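Local atomic coordinates of carbohydrate binding module (Uncultured bacterium, PDB entry 2W3J), a protein that probably binds uronic acid-containing sugars, as a calcium-bearing, non-catalytic carbohydrate-binding module of family 35. Residues G24-G29 / N120-R125. Residues are numbered along the deposited sequence; the frame is centred on the assembly and turned at random. Where two conformers were deposited one is given.
With CA (calcium ion), chain C.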
# COMPACT_ATOMS: atom_id res chain seq x y z
N GLY A 24 2.30 12.27 -11.66
CA GLY A 24 1.80 10.99 -12.15
C GLY A 24 1.03 10.19 -11.12
O GLY A 24 0.45 9.14 -11.44
N TYR A 25 1.02 10.68 -9.88
CA TYR A 25 0.23 10.05 -8.82
C TYR A 25 -1.29 10.23 -9.08
O TYR A 25 -1.71 11.02 -9.95
CB TYR A 25 0.58 10.64 -7.44
CG TYR A 25 0.49 12.15 -7.47
CD1 TYR A 25 -0.75 12.81 -7.30
CD2 TYR A 25 1.62 12.91 -7.68
CE1 TYR A 25 -0.82 14.19 -7.36
CE2 TYR A 25 1.55 14.30 -7.74
CZ TYR A 25 0.33 14.91 -7.59
OH TYR A 25 0.31 16.30 -7.65
N THR A 26 -2.09 9.50 -8.33
CA THR A 26 -3.53 9.72 -8.31
C THR A 26 -3.92 10.30 -6.95
O THR A 26 -3.12 10.31 -6.01
CB THR A 26 -4.30 8.44 -8.58
OG1 THR A 26 -3.95 7.46 -7.61
CG2 THR A 26 -3.98 7.89 -9.98
N GLY A 27 -5.13 10.83 -6.82
CA GLY A 27 -5.47 11.51 -5.58
C GLY A 27 -4.59 12.74 -5.40
O GLY A 27 -4.20 13.38 -6.39
N THR A 28 -4.28 13.06 -4.15
CA THR A 28 -3.53 14.28 -3.81
C THR A 28 -2.01 14.11 -3.89
O THR A 28 -1.25 15.09 -3.84
CB THR A 28 -3.85 14.76 -2.32
OG1 THR A 28 -3.29 13.84 -1.36
CG2 THR A 28 -5.30 14.88 -2.09
N GLY A 29 -1.54 12.86 -3.95
CA GLY A 29 -0.10 12.67 -3.78
C GLY A 29 0.19 11.23 -3.48
O GLY A 29 -0.50 10.35 -3.96
N ASN A 120 7.64 4.87 -2.92
CA ASN A 120 6.61 5.89 -2.76
C ASN A 120 5.29 5.23 -3.12
O ASN A 120 5.14 4.74 -4.23
CB ASN A 120 6.88 7.08 -3.69
CG ASN A 120 8.11 7.85 -3.27
OD1 ASN A 120 8.52 7.80 -2.10
ND2 ASN A 120 8.65 8.65 -4.20
N ILE A 121 4.34 5.23 -2.20
CA ILE A 121 3.10 4.45 -2.43
C ILE A 121 1.95 5.37 -2.82
O ILE A 121 1.54 6.24 -2.04
CB ILE A 121 2.70 3.66 -1.19
CG1 ILE A 121 3.87 2.77 -0.71
CG2 ILE A 121 1.39 2.82 -1.51
CD1 ILE A 121 4.34 1.78 -1.79
N ASP A 122 1.48 5.23 -4.06
CA ASP A 122 0.42 6.10 -4.60
C ASP A 122 -0.95 5.66 -4.07
O ASP A 122 -1.78 6.49 -3.68
CB ASP A 122 0.44 5.99 -6.13
CG ASP A 122 -0.64 6.83 -6.77
OD1 ASP A 122 -0.91 7.94 -6.23
OD2 ASP A 122 -1.17 6.37 -7.80
N SER A 123 -1.19 4.37 -4.09
CA SER A 123 -2.52 3.87 -3.73
C SER A 123 -2.47 2.36 -3.60
O SER A 123 -1.53 1.69 -4.05
CB SER A 123 -3.50 4.21 -4.87
OG SER A 123 -3.06 3.61 -6.12
N ILE A 124 -3.51 1.82 -2.98
CA ILE A 124 -3.76 0.39 -3.05
C ILE A 124 -5.21 0.20 -3.55
O ILE A 124 -6.10 0.92 -3.13
CB ILE A 124 -3.46 -0.37 -1.73
CG1 ILE A 124 -3.57 -1.88 -1.97
CG2 ILE A 124 -4.35 0.04 -0.53
CD1 ILE A 124 -3.13 -2.66 -0.75
N ARG A 125 -5.37 -0.72 -4.50
CA ARG A 125 -6.67 -1.02 -5.11
C ARG A 125 -7.02 -2.46 -4.75
O ARG A 125 -6.25 -3.37 -5.05
CB ARG A 125 -6.56 -0.89 -6.63
CG ARG A 125 -7.89 -1.06 -7.40
CD ARG A 125 -7.64 -1.15 -8.89
NE ARG A 125 -6.95 0.03 -9.42
CZ ARG A 125 -7.57 1.11 -9.85
NH1 ARG A 125 -8.90 1.19 -9.80
NH2 ARG A 125 -6.88 2.14 -10.33
CA CA C . -2.21 8.75 -4.41
O HOH W 1 -3.92 4.78 -8.31
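Asp122 and Thr26 meet around a calcium ion, and the carboxylate of Asp122 divides its work between metal and loop. Asp122 OD1 coordinates the calcium at 2.4 Å and also accepts the backbone N-H of Thr26, with 2.9 Å between Thr26 N and Asp122 OD1. That donor arrives on the syn side, 21° out of the carboxylate plane, in a fairly straight bond (159°); a weak second branch from the same N-H reaches OD2. Asp122 doubles as a backbone ligand: with CG swung opposite the backbone N (chi1 179°), the carboxylate turns back so that OD1 and the main-chain O grip the same ion. From the loop come two carbonyls, Thr26 O and Gly29 O, each 2.4 Å from the calcium. Thr26 and Gly29 open and close a type II' beta turn, which folds both oxygens towards the metal, and Glu5 and Glu6 complete the site.

Farther out, the Thr26 side chain crosses that of Asp122 at about a right angle, its OG1 3.0 Å from Asp122 OD2. A water donates to Thr26 OG1 and is hydrogen-bonded to Ser123 OG at 2.6 Å, linking loop to strand beside the carboxylate. Within the loop, the Tyr25 ring packs one face on Gly29 CA. Arg58 forms a salt bridge with Asp122 OD2, probably helping to fix the carboxylate's rotation, and hydrogen-bonds to Gly24 O. Asp122 and Ser123 together face Arg58 in a classic beta bulge, and the whole is consistent with the structural calcium site of family 6 and 35 beta-sandwich modules.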